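Local coordinates for protein putative chitobiase (Bacteroides thetaiotaomicron, PDB 3HNM) that is of unknown function but, as a putative chitobiase fragment with an F5/8 type C domain, probably serves as a carbohydrate-binding module, at residues A[96-102]-A[141-147]; A[60-65]-A[151-155]. All blocks are in the same frame, centred on the assembly; numbering follows the deposited sequence.

Contact 1 of 2, residues A[96-102]-A[141-147]; sequences TSKAGYV and FVITDTY
Lys-98 lies across the ring of Tyr-147 at about a right angle, its CD over the centre of one face, 3.3 Å from the centroid, in a CH-pi contact. With CG anti to the backbone N (chi1 177°) the chain first runs over the ring, then bends at its last torsion and brings NZ to Asp-145 OD2 at 2.7 Å. This salt bridge uses the anti lone pair of OD2, and the two side chains point the same way, with the methyl of Ala-99 beside Asp-145 CB. At the far end the Tyr-101 ring lies alongside Val-142, whose CB sits over one face toward the rim; Thr-144 CG2 meets the ring edge. On the other side of the sheet Val-102 CB approaches the edge of the Phe-141 ring, and Ile-143 CD1 packs against Ser-97 OG.

The backbone sets these positions. Tyr-147 N gives a nearly straight bond to Thr-96 O, in the carbonyl plane, at 2.7 Å. Asp-145 O takes the N-H groups of both Lys-98 and Ala-99, and Ala-99 O takes those of Thr-144, at 2.9 Å, and Asp-145, at 3.2 Å; each pair of donors comes from one face of its carbonyl. Gly-100 follows, its CA 3.3 Å from Val-142 O in a CA-H...O contact, at a phi (160°) glycine adopts readily. Beyond it, Tyr-101 and Val-142 form an antiparallel hydrogen-bonded pair.

Further out, Tyr-147 OH bonds to Ser-119 O, Thr-96 OG1 to Arg-154 O, and Trp-117 stacks on Phe-141. Strands 100-102 and 141-146 run antiparallel at 172°, and two classic beta bulges, one on each segment, coincide with the chain's corner at Ala-99. Strands 100-105 and 138-146 belong to the five-stranded sheet of a discoidin-like (F5/8 type C) beta-sandwich.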
loop_
_atom_site.group_PDB
_atom_site.type_symbol
_atom_site.label_atom_id
_atom_site.label_comp_id
_atom_site.label_asym_id
_atom_site.label_seq_id
_atom_site.Cartn_x
_atom_site.Cartn_y
_atom_site.Cartn_z
ATOM N N THR A 96 -6.089 -5.039 9.056
ATOM C CA THR A 96 -6.142 -4.360 10.334
ATOM C C THR A 96 -5.262 -3.128 10.438
ATOM O O THR A 96 -4.925 -2.688 11.539
ATOM C CB THR A 96 -5.797 -5.359 11.464
ATOM O OG1 THR A 96 -4.616 -6.089 11.109
ATOM C CG2 THR A 96 -6.946 -6.344 11.676
ATOM N N SER A 97 -4.894 -2.562 9.293
ATOM C CA SER A 97 -4.052 -1.365 9.277
ATOM C C SER A 97 -4.726 -0.301 10.136
ATOM O O SER A 97 -5.890 0.032 9.920
ATOM C CB SER A 97 -3.883 -0.866 7.845
ATOM O OG SER A 97 -3.430 -1.903 6.991
ATOM N N LYS A 98 -3.983 0.230 11.104
ATOM C CA LYS A 98 -4.508 1.224 12.030
ATOM C C LYS A 98 -3.824 2.589 11.990
ATOM O O LYS A 98 -4.479 3.620 12.130
ATOM C CB LYS A 98 -4.459 0.667 13.452
ATOM C CG LYS A 98 -4.903 1.630 14.509
ATOM C CD LYS A 98 -5.335 0.879 15.726
ATOM C CE LYS A 98 -5.304 1.751 16.960
ATOM N NZ LYS A 98 -3.881 2.029 17.337
ATOM N N ALA A 99 -2.513 2.607 11.809
ATOM C CA ALA A 99 -1.786 3.861 11.754
ATOM C C ALA A 99 -0.542 3.661 10.919
ATOM O O ALA A 99 -0.085 2.535 10.723
ATOM C CB ALA A 99 -1.414 4.327 13.162
ATOM N N GLY A 100 0.004 4.763 10.424
ATOM C CA GLY A 100 1.195 4.690 9.598
ATOM C C GLY A 100 1.363 5.948 8.769
ATOM O O GLY A 100 0.674 6.935 9.000
ATOM N N TYR A 101 2.264 5.900 7.794
ATOM C CA TYR A 101 2.535 7.047 6.957
ATOM C C TYR A 101 3.044 6.612 5.587
ATOM O O TYR A 101 3.271 5.430 5.361
ATOM C CB TYR A 101 3.571 7.931 7.646
ATOM C CG TYR A 101 4.898 7.240 7.857
ATOM C CD1 TYR A 101 5.091 6.318 8.897
ATOM C CD2 TYR A 101 5.966 7.499 7.003
ATOM C CE1 TYR A 101 6.326 5.684 9.069
ATOM C CE2 TYR A 101 7.185 6.877 7.163
ATOM C CZ TYR A 101 7.362 5.978 8.188
ATOM O OH TYR A 101 8.583 5.386 8.313
ATOM N N VAL A 102 3.215 7.571 4.680
ATOM C CA VAL A 102 3.691 7.294 3.325
ATOM C C VAL A 102 4.720 8.360 2.968
ATOM O O VAL A 102 4.472 9.541 3.189
ATOM C CB VAL A 102 2.492 7.320 2.319
ATOM C CG1 VAL A 102 1.676 8.567 2.518
ATOM C CG2 VAL A 102 2.983 7.213 0.888
ATOM N N PHE A 141 5.120 3.135 1.423
ATOM C CA PHE A 141 3.997 2.994 2.332
ATOM C C PHE A 141 4.521 2.267 3.575
ATOM O O PHE A 141 5.395 1.405 3.471
ATOM C CB PHE A 141 2.891 2.225 1.609
ATOM C CG PHE A 141 1.635 2.113 2.386
ATOM C CD1 PHE A 141 1.010 3.243 2.888
ATOM C CD2 PHE A 141 1.108 0.868 2.677
ATOM C CE1 PHE A 141 -0.129 3.130 3.684
ATOM C CE2 PHE A 141 -0.022 0.735 3.466
ATOM C CZ PHE A 141 -0.642 1.867 3.973
ATOM N N VAL A 142 4.020 2.630 4.753
ATOM C CA VAL A 142 4.498 2.011 5.992
ATOM C C VAL A 142 3.378 1.800 7.013
ATOM O O VAL A 142 2.695 2.747 7.379
ATOM C CB VAL A 142 5.627 2.878 6.650
ATOM C CG1 VAL A 142 6.051 2.269 7.968
ATOM C CG2 VAL A 142 6.833 2.996 5.711
ATOM N N ILE A 143 3.183 0.557 7.455
ATOM C CA ILE A 143 2.160 0.247 8.455
ATOM C C ILE A 143 2.908 0.295 9.775
ATOM O O ILE A 143 3.919 -0.396 9.937
ATOM C CB ILE A 143 1.584 -1.198 8.315
ATOM C CG1 ILE A 143 1.280 -1.539 6.853
ATOM C CG2 ILE A 143 0.338 -1.344 9.192
ATOM C CD1 ILE A 143 -0.013 -1.022 6.348
ATOM N N THR A 144 2.434 1.101 10.717
ATOM C CA THR A 144 3.116 1.191 12.004
ATOM C C THR A 144 2.307 0.578 13.132
ATOM O O THR A 144 2.878 0.055 14.082
ATOM C CB THR A 144 3.454 2.626 12.369
ATOM O OG1 THR A 144 2.281 3.444 12.251
ATOM C CG2 THR A 144 4.542 3.135 11.463
ATOM N N ASP A 145 0.985 0.643 13.054
ATOM C CA ASP A 145 0.210 0.001 14.089
ATOM C C ASP A 145 -0.918 -0.772 13.452
ATOM O O ASP A 145 -1.449 -0.368 12.427
ATOM C CB ASP A 145 -0.322 0.986 15.120
ATOM C CG ASP A 145 -0.604 0.304 16.445
ATOM O OD1 ASP A 145 0.242 -0.529 16.840
ATOM O OD2 ASP A 145 -1.644 0.588 17.086
ATOM N N THR A 146 -1.268 -1.896 14.067
ATOM C CA THR A 146 -2.296 -2.788 13.554
ATOM C C THR A 146 -3.380 -3.072 14.596
ATOM O O THR A 146 -3.100 -3.136 15.790
ATOM C CB THR A 146 -1.607 -4.124 13.083
ATOM O OG1 THR A 146 -1.181 -3.989 11.719
ATOM C CG2 THR A 146 -2.530 -5.322 13.213
ATOM N N TYR A 147 -4.626 -3.210 14.152
ATOM C CA TYR A 147 -5.712 -3.536 15.072
ATOM C C TYR A 147 -5.531 -5.004 15.399
ATOM O O TYR A 147 -5.327 -5.820 14.505
ATOM C CB TYR A 147 -7.071 -3.345 14.414
ATOM C CG TYR A 147 -7.556 -1.926 14.427
ATOM C CD1 TYR A 147 -8.093 -1.361 15.579
ATOM C CD2 TYR A 147 -7.446 -1.133 13.291
ATOM C CE1 TYR A 147 -8.507 -0.035 15.598
ATOM C CE2 TYR A 147 -7.852 0.191 13.297
ATOM C CZ TYR A 147 -8.380 0.735 14.451
ATOM O OH TYR A 147 -8.764 2.051 14.447
#

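Contact 2 of 2, residues A[60-65]-A[151-155]; sequences KEPLPY and DGLRV
Tyr-65 turns its ring edge to Val-155, CE2 lying 3.4 Å from CG1 with the methyl near the ring plane. This is the close-packed end. Leu-153 fits in next to it: CD1 touches Leu-63 CD1 at 3.8 Å, while CD2 meets Glu-61 O and the Tyr-65 hydroxyl. Tyr-65 OH donates to Glu-61 O at 2.6 Å, which ties the two ends of the 60-65 loop together and is likely to limit the turning of the ring, and Leu-63 CD2 covers one ring face.

The looser, solvent-facing side is the chain of Lys-60. Extended beyond CG, it crosses the Arg-154 guanidinium at about a right angle, its CE over one face and 3.8 Å from NH2. Its NZ stays 4.3 Å from Asp-151 OD1, too far for a salt bridge. Arg-154 itself is buried; bent at chi2 (-62°), it grips Asp-151 OD2 side-on through NE and NH2, while NH1 bonds to Trp-57 O. A methionine in place of Arg-154 would probably leave Asp-151 without its charged mate and Lys-60 without a flat group to lie across. Here two irregular loops, leading into strands 65-71 and 156-166 of the two sheets, close together at one end of the beta-sandwich.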
loop_
_atom_site.group_PDB
_atom_site.type_symbol
_atom_site.label_atom_id
_atom_site.label_comp_id
_atom_site.label_asym_id
_atom_site.label_seq_id
_atom_site.Cartn_x
_atom_site.Cartn_y
_atom_site.Cartn_z
ATOM N N LYS A 60 4.946 -14.496 13.184
ATOM C CA LYS A 60 4.424 -13.141 13.298
ATOM C C LYS A 60 5.570 -12.147 13.466
ATOM O O LYS A 60 6.199 -12.105 14.514
ATOM C CB LYS A 60 3.475 -13.042 14.493
ATOM C CG LYS A 60 2.297 -14.017 14.478
ATOM C CD LYS A 60 1.463 -13.807 15.735
ATOM C CE LYS A 60 0.361 -14.828 15.915
ATOM N NZ LYS A 60 -0.017 -14.950 17.366
ATOM N N GLU A 61 5.841 -11.353 12.434
ATOM C CA GLU A 61 6.911 -10.350 12.494
ATOM C C GLU A 61 6.443 -9.028 13.110
ATOM O O GLU A 61 5.337 -8.572 12.847
ATOM C CB GLU A 61 7.447 -10.093 11.094
ATOM C CG GLU A 61 8.086 -11.317 10.464
ATOM C CD GLU A 61 9.470 -11.617 11.015
ATOM O OE1 GLU A 61 9.811 -11.057 12.082
ATOM O OE2 GLU A 61 10.216 -12.413 10.384
ATOM N N PRO A 62 7.283 -8.395 13.942
ATOM C CA PRO A 62 6.915 -7.124 14.576
ATOM C C PRO A 62 6.908 -5.961 13.593
ATOM O O PRO A 62 7.721 -5.898 12.676
ATOM C CB PRO A 62 7.974 -6.960 15.659
ATOM C CG PRO A 62 9.169 -7.577 15.034
ATOM C CD PRO A 62 8.603 -8.842 14.417
ATOM N N LEU A 63 5.972 -5.042 13.790
ATOM C CA LEU A 63 5.843 -3.885 12.914
ATOM C C LEU A 63 7.098 -3.015 13.009
ATOM O O LEU A 63 7.871 -3.145 13.955
ATOM C CB LEU A 63 4.584 -3.110 13.303
ATOM C CG LEU A 63 3.263 -3.898 13.198
ATOM C CD1 LEU A 63 2.185 -3.176 13.986
ATOM C CD2 LEU A 63 2.828 -4.067 11.730
ATOM N N PRO A 64 7.309 -2.092 12.057
ATOM C CA PRO A 64 6.523 -1.749 10.879
ATOM C C PRO A 64 6.856 -2.489 9.601
ATOM O O PRO A 64 7.985 -2.937 9.383
ATOM C CB PRO A 64 6.817 -0.281 10.721
ATOM C CG PRO A 64 8.289 -0.288 10.931
ATOM C CD PRO A 64 8.463 -1.182 12.157
ATOM N N TYR A 65 5.840 -2.556 8.746
ATOM C CA TYR A 65 5.900 -3.187 7.435
ATOM C C TYR A 65 5.910 -2.056 6.427
ATOM O O TYR A 65 5.127 -1.118 6.553
ATOM C CB TYR A 65 4.649 -4.018 7.223
ATOM C CG TYR A 65 4.421 -5.073 8.267
ATOM C CD1 TYR A 65 5.491 -5.656 8.935
ATOM C CD2 TYR A 65 3.147 -5.599 8.476
ATOM C CE1 TYR A 65 5.302 -6.743 9.770
ATOM C CE2 TYR A 65 2.946 -6.692 9.307
ATOM C CZ TYR A 65 4.030 -7.265 9.943
ATOM O OH TYR A 65 3.871 -8.405 10.689
ATOM N N ASP A 151 -6.547 -13.793 16.436
ATOM C CA ASP A 151 -5.304 -14.531 16.359
ATOM C C ASP A 151 -4.104 -13.600 16.411
ATOM O O ASP A 151 -3.162 -13.742 15.639
ATOM C CB ASP A 151 -5.272 -15.370 15.085
ATOM C CG ASP A 151 -4.062 -16.247 15.013
ATOM O OD1 ASP A 151 -3.709 -16.816 16.081
ATOM O OD2 ASP A 151 -3.492 -16.369 13.901
ATOM N N GLY A 152 -4.151 -12.654 17.342
ATOM C CA GLY A 152 -3.065 -11.716 17.498
ATOM C C GLY A 152 -2.815 -10.875 16.264
ATOM O O GLY A 152 -3.663 -10.786 15.376
ATOM N N LEU A 153 -1.627 -10.273 16.218
ATOM C CA LEU A 153 -1.190 -9.416 15.118
ATOM C C LEU A 153 -1.151 -10.096 13.747
ATOM O O LEU A 153 -0.174 -10.762 13.394
ATOM C CB LEU A 153 0.202 -8.847 15.427
ATOM C CG LEU A 153 0.930 -7.998 14.386
ATOM C CD1 LEU A 153 0.645 -6.552 14.658
ATOM C CD2 LEU A 153 2.426 -8.260 14.451
ATOM N N ARG A 154 -2.215 -9.924 12.973
ATOM C CA ARG A 154 -2.298 -10.476 11.613
ATOM C C ARG A 154 -2.620 -9.277 10.744
ATOM O O ARG A 154 -3.192 -8.306 11.225
ATOM C CB ARG A 154 -3.434 -11.495 11.505
ATOM C CG ARG A 154 -3.204 -12.774 12.258
ATOM C CD ARG A 154 -1.993 -13.479 11.715
ATOM N NE ARG A 154 -1.783 -14.783 12.338
ATOM C CZ ARG A 154 -0.715 -15.534 12.109
ATOM N NH1 ARG A 154 0.225 -15.104 11.277
ATOM N NH2 ARG A 154 -0.578 -16.704 12.704
ATOM N N VAL A 155 -2.247 -9.314 9.478
ATOM C CA VAL A 155 -2.577 -8.177 8.637
ATOM C C VAL A 155 -2.484 -8.483 7.147
ATOM O O VAL A 155 -1.531 -9.117 6.683
ATOM C CB VAL A 155 -1.725 -6.900 9.051
ATOM C CG1 VAL A 155 -0.397 -7.327 9.631
ATOM C CG2 VAL A 155 -1.507 -5.970 7.869
#

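Overall arrangement
Contact 1 belongs largely to the body of the sandwich, whereas contact 2 lies farther out, its centre about 16 Å from the centre of the chain against about 10 Å for that of contact 1, where loops gather at one end. Backbone pairing holds the first, with one salt bridge at its partly exposed margin; side-chain packing joins the segments of the second, whose polar bonds run within a segment or out to other parts of the chain. Strand 138-146 ties them together: Ile-143 N probably bonds to Tyr-65 O at 2.7 Å, and Leu-63, Leu-153 and Val-155 all pack on Thr-146. Thr-96 also touches Val-155. Contact 2 thus leads from the sheet of contact 1 toward the other sheet.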